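Local coordinates for protein putative alpha-L-fucosidase (Bacteroides thetaiotaomicron, PDB 3EYP) that probably hydrolyses terminal alpha-L-fucose linkages, as a family 29 glycoside hydrolase with a TIM-barrel catalytic domain followed by an F5/8 type C domain, at residues Thr62-Gly67 against Tyr116-Gly121; Leu15-Arg20 against Asp191-Gly196; Arg129-Ser134 against Glu140-Tyr145; Thr163-Ala168 against Lys183-Lys188. All blocks are in the same frame, centred on the assembly; numbering follows the deposited sequence.

All four contacts belong to the TIM-barrel part of the chain. Interactions 1 and 2, with centres about 16 Å apart, are joined by a salt bridge between Lys-119 NZ and Glu-16 OE2 (2.8 Å). Interactions 2 and 4 lie about 12 Å apart between centres and share neighbouring strands: Val-193 O lies 2.9 Å from Thr-163 N, a probable hydrogen bond. Interaction 3 is the outlying one, its centre about 17 Å from that of interaction 4 and about 33 Å from that of interaction 1. Interaction 4 includes Asp-166, which binds glycerol, probably from the crystallisation liquor, beyond the C-terminal end of strand 162-164, the end where TIM-barrel enzymes keep their active sites.

Interaction 1 (Thr62-Gly67 against Tyr116-Gly121); sequences TLKAAG and YGLKAG
The ammonium of Lys-64 is modelled against the backbone carbonyl of Tyr-116, with NZ donating a hydrogen bond to Tyr-116 O at 2.5 Å; both this unusually short length and the exact place of the carbonyl oxygen are doubtful. A lysine near the C-terminal end of helix 105-116 would probably be favoured by the helix dipole, whatever the exact bond length. The lysine chain bends at chi2 (-76°) and then runs straight. Its CE comes to the rim of the Tyr-116 ring, in the ring plane, and stands 3.7 Å from Tyr-116 CB; further back, Lys-64 CG lies 3.9 Å from Tyr-116 CD2. The phenol OH is occupied elsewhere, hydrogen-bonded to Gln-61 NE2 one turn back along the lysine's own helix. Two successive helices of the TIM barrel, 56-65 and 105-116, meet here, and both end in Schellman motifs, at Gly-67 and Gly-117, with positive phi. Beyond Gly-117 the chain enters strand 119-124, and Leu-118, between the two, turns its side chain toward helix 56-65. Its CD1 packs on Leu-63 CB at 4.0 Å, while CD2 turns to the lysine end, 4.0 Å from Lys-64 NZ. An alanine in place of Leu-118 lacks both methyls and would probably leave a gap beside Leu-63 and the Lys-64 tail without its apolar neighbour. Leu-63 continues inward to touch Ala-24 and Phe-26 of strand 22-26.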
# COMPACT_ATOMS: atom_id res chain seq x y z
N THR A 62 -8.43 -12.39 -10.69
CA THR A 62 -8.93 -11.07 -10.26
C THR A 62 -7.77 -10.03 -10.19
O THR A 62 -7.86 -8.92 -10.70
CB THR A 62 -9.74 -11.15 -8.95
OG1 THR A 62 -10.98 -11.85 -9.21
CG2 THR A 62 -10.09 -9.75 -8.37
N LEU A 63 -6.71 -10.45 -9.55
CA LEU A 63 -5.55 -9.60 -9.34
C LEU A 63 -4.84 -9.31 -10.63
O LEU A 63 -4.34 -8.21 -10.82
CB LEU A 63 -4.56 -10.20 -8.36
CG LEU A 63 -5.12 -10.46 -6.96
CD1 LEU A 63 -4.01 -10.79 -6.00
CD2 LEU A 63 -6.07 -9.30 -6.41
N LYS A 64 -4.75 -10.31 -11.50
CA LYS A 64 -4.09 -10.08 -12.80
C LYS A 64 -4.83 -8.97 -13.54
O LYS A 64 -4.24 -8.00 -14.00
CB LYS A 64 -4.05 -11.34 -13.66
CG LYS A 64 -3.10 -12.31 -13.13
CD LYS A 64 -1.67 -11.92 -13.44
CE LYS A 64 -0.71 -13.02 -13.00
NZ LYS A 64 0.69 -12.61 -13.32
N ALA A 65 -6.15 -9.12 -13.64
CA ALA A 65 -6.96 -8.17 -14.39
C ALA A 65 -6.91 -6.81 -13.75
O ALA A 65 -7.26 -5.78 -14.37
CB ALA A 65 -8.41 -8.60 -14.52
N ALA A 66 -6.53 -6.79 -12.49
CA ALA A 66 -6.58 -5.55 -11.74
C ALA A 66 -5.25 -4.88 -11.60
O ALA A 66 -5.16 -3.83 -11.01
CB ALA A 66 -7.20 -5.74 -10.42
N GLY A 67 -4.25 -5.50 -12.20
CA GLY A 67 -2.86 -5.06 -12.14
C GLY A 67 -2.19 -5.09 -10.79
O GLY A 67 -1.27 -4.31 -10.54
N TYR A 116 0.90 -17.83 -10.65
CA TYR A 116 0.56 -16.63 -11.40
C TYR A 116 1.65 -15.59 -11.33
O TYR A 116 1.50 -14.48 -11.82
CB TYR A 116 -0.78 -16.06 -10.92
CG TYR A 116 -2.00 -16.76 -11.52
CD1 TYR A 116 -2.40 -18.01 -11.09
CD2 TYR A 116 -2.72 -16.18 -12.55
CE1 TYR A 116 -3.48 -18.68 -11.66
CE2 TYR A 116 -3.80 -16.82 -13.11
CZ TYR A 116 -4.17 -18.08 -12.65
OH TYR A 116 -5.26 -18.72 -13.19
N GLY A 117 2.73 -15.91 -10.65
CA GLY A 117 3.79 -14.92 -10.54
C GLY A 117 3.60 -13.71 -9.64
O GLY A 117 4.21 -12.66 -9.84
N LEU A 118 2.79 -13.93 -8.63
CA LEU A 118 2.37 -12.90 -7.68
C LEU A 118 3.10 -13.12 -6.36
O LEU A 118 3.48 -14.23 -6.04
CB LEU A 118 0.86 -12.93 -7.52
CG LEU A 118 0.10 -12.68 -8.83
CD1 LEU A 118 -1.39 -12.60 -8.59
CD2 LEU A 118 0.60 -11.41 -9.49
N LYS A 119 3.39 -12.04 -5.65
CA LYS A 119 4.08 -12.14 -4.38
C LYS A 119 3.09 -12.43 -3.25
O LYS A 119 2.15 -11.67 -3.03
CB LYS A 119 4.89 -10.86 -4.07
CG LYS A 119 5.93 -10.49 -5.17
CD LYS A 119 6.32 -8.97 -5.10
CE LYS A 119 7.75 -8.79 -5.61
NZ LYS A 119 8.11 -7.41 -5.96
N ALA A 120 3.40 -13.46 -2.49
CA ALA A 120 2.53 -13.93 -1.38
C ALA A 120 2.90 -13.25 -0.08
O ALA A 120 4.06 -13.00 0.22
CB ALA A 120 2.62 -15.46 -1.18
N GLY A 121 1.87 -12.91 0.67
CA GLY A 121 2.04 -12.43 2.03
C GLY A 121 1.05 -13.06 2.98
O GLY A 121 0.04 -13.66 2.58

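Interaction 2 (Leu15-Arg20 against Asp191-Gly196); sequences LEWYNR and DCVIFG
Helix 15-20 passes strand 193-195 at an angle of 71°, the axes 10.3 Å apart at closest, with Trp-17 and Val-193 facing each other at 7.4 Å between CA atoms. Val-193 directs its side chain at the helix, and one methyl, CG2, does most of the touching. It sits 3.8 Å from Arg-20 NH2, meeting the guanidinium obliquely, and 3.9 Å from Trp-17 CB; Glu-16 OE1 closes in on the same methyl. With CG1 anti to the backbone N (chi1 170°), the other methyl is left for the Trp-17 indole, also at an oblique approach. The helix lies across the N-terminal ends of the strands and closes that end of the TIM barrel: Trp-17 NE1 bonds Glu-253 OE1 and Arg-20 NH1 pairs with Glu-162, each at or beside a strand start. Arg-20 grips the Glu-16 carboxylate side-on. NE reaches OE2 at 2.7 Å, almost straight at 177° and in the guanidinium plane, and NH2 reaches OE1 at 2.8 Å on its syn lone pair. A water extends the network across the contact, donating to Glu-16 OE1 at 2.6 Å and to Asp-191 O at 2.7 Å. Further bonds tie the pair to strand starts: OE2 to Lys-119 NZ and NH2 to Trp-161 O.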
# COMPACT_ATOMS: atom_id res chain seq x y z
N LEU A 15 11.91 -0.08 -0.81
CA LEU A 15 11.84 0.28 -2.24
C LEU A 15 10.99 -0.74 -3.03
O LEU A 15 10.21 -0.41 -3.90
CB LEU A 15 13.26 0.35 -2.84
CG LEU A 15 14.19 1.49 -2.44
CD1 LEU A 15 15.65 1.11 -2.98
CD2 LEU A 15 13.62 2.79 -3.07
N GLU A 16 11.20 -2.00 -2.73
CA GLU A 16 10.45 -3.09 -3.41
C GLU A 16 8.94 -2.94 -3.16
O GLU A 16 8.10 -2.98 -4.07
CB GLU A 16 11.00 -4.46 -2.94
CG GLU A 16 10.24 -5.68 -3.51
CD GLU A 16 8.93 -5.96 -2.76
OE1 GLU A 16 8.97 -5.95 -1.50
OE2 GLU A 16 7.88 -6.17 -3.44
N TRP A 17 8.62 -2.66 -1.91
CA TRP A 17 7.23 -2.48 -1.44
C TRP A 17 6.59 -1.27 -2.09
O TRP A 17 5.48 -1.31 -2.61
CB TRP A 17 7.20 -2.36 0.10
CG TRP A 17 5.93 -1.84 0.71
CD1 TRP A 17 4.85 -2.57 1.10
CD2 TRP A 17 5.63 -0.47 1.06
NE1 TRP A 17 3.89 -1.75 1.67
CE2 TRP A 17 4.34 -0.46 1.64
CE3 TRP A 17 6.30 0.74 0.88
CZ2 TRP A 17 3.73 0.71 2.06
CZ3 TRP A 17 5.69 1.90 1.29
CH2 TRP A 17 4.41 1.88 1.90
N TYR A 18 7.34 -0.18 -2.14
CA TYR A 18 6.81 1.04 -2.76
C TYR A 18 6.41 0.80 -4.23
O TYR A 18 5.40 1.29 -4.74
CB TYR A 18 7.82 2.20 -2.64
CG TYR A 18 7.45 3.30 -1.68
CD1 TYR A 18 8.37 3.78 -0.75
CD2 TYR A 18 6.18 3.89 -1.74
CE1 TYR A 18 8.05 4.82 0.10
CE2 TYR A 18 5.84 4.92 -0.89
CZ TYR A 18 6.76 5.36 0.04
OH TYR A 18 6.43 6.39 0.88
N ASN A 19 7.25 0.03 -4.90
CA ASN A 19 7.11 -0.22 -6.32
C ASN A 19 5.90 -1.10 -6.68
O ASN A 19 5.45 -1.14 -7.84
CB ASN A 19 8.39 -0.84 -6.88
CG ASN A 19 8.42 -0.83 -8.39
OD1 ASN A 19 8.02 0.17 -9.03
ND2 ASN A 19 8.80 -1.96 -8.98
N ARG A 20 5.38 -1.78 -5.67
CA ARG A 20 4.18 -2.65 -5.88
C ARG A 20 2.93 -1.82 -6.26
O ARG A 20 2.09 -2.17 -7.09
CB ARG A 20 3.87 -3.46 -4.62
CG ARG A 20 4.97 -4.36 -4.13
CD ARG A 20 4.48 -5.15 -2.89
NE ARG A 20 5.57 -5.79 -2.17
CZ ARG A 20 5.49 -6.24 -0.92
NH1 ARG A 20 4.37 -6.15 -0.22
NH2 ARG A 20 6.52 -6.79 -0.37
N ASP A 191 13.53 -10.90 2.63
CA ASP A 191 12.92 -9.88 1.79
C ASP A 191 11.51 -9.51 2.28
O ASP A 191 10.79 -8.70 1.67
CB ASP A 191 12.85 -10.33 0.34
CG ASP A 191 14.21 -10.22 -0.38
OD1 ASP A 191 15.20 -9.74 0.22
OD2 ASP A 191 14.25 -10.60 -1.56
N CYS A 192 11.15 -10.08 3.41
CA CYS A 192 9.79 -9.91 3.93
C CYS A 192 9.63 -8.57 4.65
O CYS A 192 10.27 -8.26 5.63
CB CYS A 192 9.37 -11.05 4.86
SG CYS A 192 7.57 -10.93 5.32
N VAL A 193 8.70 -7.81 4.14
CA VAL A 193 8.31 -6.49 4.69
C VAL A 193 7.35 -6.72 5.82
O VAL A 193 6.37 -7.47 5.72
CB VAL A 193 7.58 -5.64 3.62
CG1 VAL A 193 6.99 -4.43 4.23
CG2 VAL A 193 8.46 -5.26 2.46
N ILE A 194 7.65 -6.08 6.94
CA ILE A 194 6.78 -6.14 8.12
C ILE A 194 5.91 -4.89 8.32
O ILE A 194 6.42 -3.78 8.45
CB ILE A 194 7.58 -6.40 9.36
CG1 ILE A 194 8.27 -7.77 9.28
CG2 ILE A 194 6.68 -6.27 10.61
CD1 ILE A 194 9.33 -7.94 10.42
N PHE A 195 4.59 -5.12 8.27
CA PHE A 195 3.59 -4.07 8.65
C PHE A 195 3.48 -4.22 10.15
O PHE A 195 2.99 -5.25 10.65
CB PHE A 195 2.23 -4.25 7.98
CG PHE A 195 1.19 -3.28 8.44
CD1 PHE A 195 0.95 -2.09 7.74
CD2 PHE A 195 0.41 -3.56 9.55
CE1 PHE A 195 -0.02 -1.17 8.16
CE2 PHE A 195 -0.61 -2.65 9.97
CZ PHE A 195 -0.81 -1.46 9.28
N GLY A 196 3.95 -3.20 10.87
CA GLY A 196 4.01 -3.27 12.34
C GLY A 196 3.26 -2.14 13.01
O GLY A 196 3.21 -1.00 12.54
O HOH W 1 11.06 -6.88 -0.30

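Interaction 3 (Arg129-Ser134 against Glu140-Tyr145); sequences RHEHLS and ERYKEY
Glu-131, on the short helix 129-132, packs against Tyr-142 and Tyr-145 in the first turns of helix 139-155; the two helices follow strand 119-124, so the contact folds a beta-alpha loop of the TIM barrel back on the helix it leads into. The flat groups stack: the carboxylate of Glu-131 lies over one face of the Tyr-145 ring, the planes 18° apart, with OE2 3.8 Å above the ring plane and displaced toward its rim. A bend at chi2 (-76°) lays the carboxylate there. Apolar contact supports it, Glu-131 CG standing 3.7 Å from Tyr-145 CE2 and Glu-131 CB 4.1 Å from Tyr-142 CD1. A serine in place of Tyr-145 has no ring, and the Glu-131 carboxylate would probably lose its platform and be set free to turn. Between the aromatics, Tyr-142 brings CE1 to the edge of the Tyr-145 ring, in its plane, while its own OH bonds Lys-76 NZ. Charge pairing belongs to the helix itself: Lys-143 NZ joins Glu-144 OE2 at 3.5 Å and Glu-140 OE2 at 2.7 Å, meeting the latter oxygen on its syn side, 34° out of the carboxylate plane.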
# COMPACT_ATOMS: atom_id res chain seq x y z
N ARG A 129 -8.12 -14.42 20.20
CA ARG A 129 -9.24 -14.58 21.12
C ARG A 129 -9.43 -16.04 21.52
O ARG A 129 -9.87 -16.33 22.65
CB ARG A 129 -10.54 -14.02 20.54
CG ARG A 129 -10.56 -12.54 20.42
CD ARG A 129 -11.66 -12.09 19.53
NE ARG A 129 -11.61 -10.67 19.26
CZ ARG A 129 -11.85 -10.11 18.11
NH1 ARG A 129 -12.14 -10.87 17.05
NH2 ARG A 129 -11.72 -8.80 17.99
N HIS A 130 -9.00 -16.96 20.66
CA HIS A 130 -9.28 -18.38 20.90
C HIS A 130 -8.37 -18.82 22.02
O HIS A 130 -8.80 -19.44 22.99
CB HIS A 130 -9.09 -19.25 19.62
CG HIS A 130 -9.40 -20.71 19.86
ND1 HIS A 130 -10.69 -21.20 19.92
CD2 HIS A 130 -8.57 -21.77 20.09
CE1 HIS A 130 -10.65 -22.50 20.21
NE2 HIS A 130 -9.37 -22.87 20.30
N GLU A 131 -7.12 -18.39 21.94
CA GLU A 131 -6.11 -18.83 22.87
C GLU A 131 -6.42 -18.24 24.19
O GLU A 131 -6.17 -18.87 25.25
CB GLU A 131 -4.70 -18.48 22.39
CG GLU A 131 -4.24 -19.40 21.23
CD GLU A 131 -3.83 -20.75 21.69
OE1 GLU A 131 -3.11 -20.85 22.70
OE2 GLU A 131 -4.20 -21.73 21.03
N HIS A 132 -6.99 -17.03 24.13
CA HIS A 132 -7.41 -16.31 25.38
C HIS A 132 -8.51 -17.02 26.17
O HIS A 132 -8.65 -16.79 27.38
CB HIS A 132 -7.83 -14.86 25.14
CG HIS A 132 -6.71 -13.87 25.28
ND1 HIS A 132 -6.22 -13.44 26.50
CD2 HIS A 132 -6.05 -13.13 24.35
CE1 HIS A 132 -5.27 -12.53 26.31
NE2 HIS A 132 -5.15 -12.33 25.01
N LEU A 133 -9.25 -17.88 25.51
CA LEU A 133 -10.32 -18.67 26.18
C LEU A 133 -9.72 -19.68 27.16
O LEU A 133 -10.41 -20.14 28.06
CB LEU A 133 -11.19 -19.44 25.18
CG LEU A 133 -12.03 -18.56 24.21
CD1 LEU A 133 -12.86 -19.38 23.24
CD2 LEU A 133 -12.87 -17.62 25.05
N SER A 134 -8.47 -20.09 26.94
CA SER A 134 -7.86 -21.14 27.82
C SER A 134 -7.50 -20.67 29.23
O SER A 134 -6.94 -19.58 29.43
CB SER A 134 -6.63 -21.75 27.16
OG SER A 134 -5.84 -22.47 28.09
N GLU A 140 3.72 -15.32 27.82
CA GLU A 140 4.95 -16.04 27.54
C GLU A 140 4.64 -17.30 26.73
O GLU A 140 5.41 -17.75 25.83
CB GLU A 140 5.66 -16.46 28.84
CG GLU A 140 6.97 -17.17 28.67
CD GLU A 140 8.05 -16.25 28.07
OE1 GLU A 140 7.80 -15.02 27.92
OE2 GLU A 140 9.13 -16.78 27.73
N ARG A 141 3.52 -17.89 27.07
CA ARG A 141 3.09 -19.15 26.45
C ARG A 141 2.65 -18.86 25.01
O ARG A 141 2.93 -19.59 24.06
CB ARG A 141 1.92 -19.80 27.19
CG ARG A 141 2.22 -20.75 28.35
CD ARG A 141 0.83 -21.40 28.81
NE ARG A 141 0.72 -22.85 28.65
CZ ARG A 141 -0.27 -23.51 28.03
NH1 ARG A 141 -1.28 -22.87 27.47
NH2 ARG A 141 -0.24 -24.84 28.00
N TYR A 142 1.94 -17.77 24.88
CA TYR A 142 1.34 -17.41 23.62
C TYR A 142 2.47 -17.00 22.68
O TYR A 142 2.44 -17.21 21.48
CB TYR A 142 0.34 -16.28 23.78
CG TYR A 142 -0.19 -15.83 22.40
CD1 TYR A 142 -1.11 -16.61 21.71
CD2 TYR A 142 0.30 -14.70 21.77
CE1 TYR A 142 -1.58 -16.25 20.48
CE2 TYR A 142 -0.15 -14.35 20.50
CZ TYR A 142 -1.11 -15.14 19.87
OH TYR A 142 -1.62 -14.81 18.62
N LYS A 143 3.47 -16.35 23.27
CA LYS A 143 4.66 -15.95 22.51
C LYS A 143 5.25 -17.16 21.85
O LYS A 143 5.58 -17.14 20.66
CB LYS A 143 5.72 -15.29 23.39
CG LYS A 143 7.13 -15.26 22.77
CD LYS A 143 8.20 -14.77 23.70
CE LYS A 143 8.62 -15.83 24.71
NZ LYS A 143 9.83 -15.39 25.48
N GLU A 144 5.39 -18.25 22.59
CA GLU A 144 5.95 -19.48 21.97
C GLU A 144 5.03 -20.10 20.92
O GLU A 144 5.50 -20.57 19.91
CB GLU A 144 6.31 -20.57 23.00
CG GLU A 144 7.22 -20.09 24.08
CD GLU A 144 8.55 -19.56 23.54
OE1 GLU A 144 9.09 -20.10 22.52
OE2 GLU A 144 9.04 -18.57 24.13
N TYR A 145 3.73 -20.10 21.19
CA TYR A 145 2.72 -20.67 20.25
C TYR A 145 2.80 -19.95 18.90
O TYR A 145 2.93 -20.54 17.81
CB TYR A 145 1.27 -20.50 20.81
CG TYR A 145 0.12 -20.76 19.80
CD1 TYR A 145 -0.08 -22.02 19.27
CD2 TYR A 145 -0.75 -19.74 19.40
CE1 TYR A 145 -1.08 -22.27 18.38
CE2 TYR A 145 -1.76 -19.98 18.50
CZ TYR A 145 -1.93 -21.25 17.98
OH TYR A 145 -2.94 -21.57 17.13

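Interaction 4 (Thr163-Ala168 against Lys183-Lys188); sequences TWWDGA and KIVREK
Thr-163 and Val-185 reach toward each other tip to tip, from a strand and from the helix packed on it. The threonine OG1 lies 4.1 Å from both Val-185 CG1 and Val-185 CG2, its C-O bond running across the line to them. A chi1 of -69° sets OG1 beside the backbone N, with CG2 on another side of CB. The price is polar: OG1 is buried and has no hydrogen-bond partner in the model. Trp-165, two residues on, also directs its side chain toward the helix, but its indole meets the valine obliquely and loosely, CZ2 being 4.5 Å from Val-185 CG2. The same ring leans on Tyr-178, earlier in the helix, with the planes at about 55°. Val-185 is enclosed further by Leu-150 of helix 139-155 and by Ile-194 of strand 193-195. Past Trp-164 the chain leaves the strand, and beyond Trp-165 it closes an Asx turn, Ala-168 N donating to Asp-166 OD1 at 3.0 Å from above the carboxylate plane. Both oxygens of that carboxylate hold glycerol, probably from the crystallisation liquor, and OD2 also bonds Tyr-123 OH. Strand 162-164, helix 175-188 and strand 193-195 form a beta-alpha-beta crossover, the repeating unit of a TIM barrel, with the helix covering the outside of the sheet and the glycerol-binding turn following the C-terminal end of the strand.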
# COMPACT_ATOMS: atom_id res chain seq x y z
N THR A 163 4.63 -9.72 5.99
CA THR A 163 3.98 -10.25 7.22
C THR A 163 3.29 -9.09 7.87
O THR A 163 3.87 -8.03 8.02
CB THR A 163 5.02 -10.88 8.18
OG1 THR A 163 5.55 -12.08 7.61
CG2 THR A 163 4.43 -11.26 9.51
N TRP A 164 2.02 -9.29 8.19
CA TRP A 164 1.15 -8.21 8.70
C TRP A 164 0.79 -8.47 10.14
O TRP A 164 0.19 -9.52 10.48
CB TRP A 164 -0.11 -8.15 7.90
CG TRP A 164 -0.57 -6.82 7.43
CD1 TRP A 164 -0.11 -6.13 6.36
CD2 TRP A 164 -1.63 -6.05 7.99
NE1 TRP A 164 -0.79 -4.94 6.24
CE2 TRP A 164 -1.75 -4.88 7.20
CE3 TRP A 164 -2.48 -6.23 9.08
CZ2 TRP A 164 -2.71 -3.90 7.46
CZ3 TRP A 164 -3.43 -5.24 9.34
CH2 TRP A 164 -3.54 -4.11 8.51
N TRP A 165 1.08 -7.47 10.98
CA TRP A 165 0.75 -7.53 12.41
C TRP A 165 -0.28 -6.48 12.75
O TRP A 165 0.05 -5.30 12.91
CB TRP A 165 1.97 -7.36 13.31
CG TRP A 165 2.93 -8.52 13.29
CD1 TRP A 165 2.62 -9.81 13.04
CD2 TRP A 165 4.35 -8.49 13.55
NE1 TRP A 165 3.72 -10.59 13.12
CE2 TRP A 165 4.82 -9.81 13.40
CE3 TRP A 165 5.25 -7.49 13.89
CZ2 TRP A 165 6.16 -10.17 13.61
CZ3 TRP A 165 6.59 -7.82 14.07
CH2 TRP A 165 7.03 -9.17 13.97
N ASP A 166 -1.54 -6.91 12.81
CA ASP A 166 -2.67 -6.03 13.17
C ASP A 166 -2.50 -5.60 14.61
O ASP A 166 -2.17 -6.40 15.49
CB ASP A 166 -4.00 -6.76 12.99
CG ASP A 166 -5.20 -5.87 12.89
OD1 ASP A 166 -5.33 -4.82 13.56
OD2 ASP A 166 -6.14 -6.30 12.20
N GLY A 167 -2.74 -4.32 14.85
CA GLY A 167 -2.64 -3.79 16.22
C GLY A 167 -3.89 -3.96 17.08
O GLY A 167 -3.84 -3.84 18.33
N ALA A 168 -4.99 -4.26 16.44
CA ALA A 168 -6.29 -4.41 17.17
C ALA A 168 -6.17 -5.45 18.27
O ALA A 168 -5.78 -6.61 18.04
CB ALA A 168 -7.41 -4.78 16.25
N LYS A 183 12.77 -11.85 14.66
CA LYS A 183 14.00 -12.61 14.38
C LYS A 183 13.70 -13.80 13.47
O LYS A 183 14.48 -14.16 12.55
CB LYS A 183 14.68 -13.08 15.69
CG LYS A 183 15.36 -11.93 16.46
CD LYS A 183 16.11 -12.39 17.73
CE LYS A 183 16.97 -13.63 17.52
NZ LYS A 183 18.51 -13.43 17.55
N ILE A 184 12.54 -14.39 13.68
CA ILE A 184 12.11 -15.50 12.83
C ILE A 184 11.87 -15.05 11.44
O ILE A 184 12.38 -15.62 10.48
CB ILE A 184 10.87 -16.25 13.39
CG1 ILE A 184 11.28 -16.96 14.68
CG2 ILE A 184 10.28 -17.18 12.32
CD1 ILE A 184 10.21 -17.06 15.73
N VAL A 185 11.05 -14.03 11.31
CA VAL A 185 10.74 -13.47 9.98
C VAL A 185 12.00 -13.11 9.19
O VAL A 185 12.24 -13.51 8.01
CB VAL A 185 9.70 -12.28 10.05
CG1 VAL A 185 9.46 -11.66 8.67
CG2 VAL A 185 8.29 -12.76 10.64
N ARG A 186 12.87 -12.39 9.88
CA ARG A 186 14.03 -11.75 9.24
C ARG A 186 15.02 -12.85 8.80
O ARG A 186 15.61 -12.81 7.72
CB ARG A 186 14.66 -10.77 10.22
CG ARG A 186 15.41 -9.62 9.63
CD ARG A 186 14.50 -8.46 9.15
NE ARG A 186 13.86 -8.95 7.96
CZ ARG A 186 12.71 -8.51 7.47
NH1 ARG A 186 12.06 -7.48 8.01
NH2 ARG A 186 12.27 -9.11 6.40
N GLU A 187 15.17 -13.85 9.64
CA GLU A 187 16.08 -14.96 9.33
C GLU A 187 15.58 -15.83 8.18
O GLU A 187 16.30 -16.14 7.23
CB GLU A 187 16.36 -15.81 10.57
CG GLU A 187 16.99 -17.15 10.19
CD GLU A 187 17.34 -17.98 11.39
OE1 GLU A 187 16.65 -19.00 11.64
OE2 GLU A 187 18.33 -17.63 12.08
N LYS A 188 14.31 -16.16 8.22
CA LYS A 188 13.80 -17.12 7.26
C LYS A 188 13.41 -16.49 5.95
O LYS A 188 13.41 -17.13 4.93
CB LYS A 188 12.59 -17.85 7.85
CG LYS A 188 13.01 -18.70 9.04
CD LYS A 188 11.90 -19.63 9.49
CE LYS A 188 12.41 -20.62 10.55
NZ LYS A 188 13.01 -21.83 9.87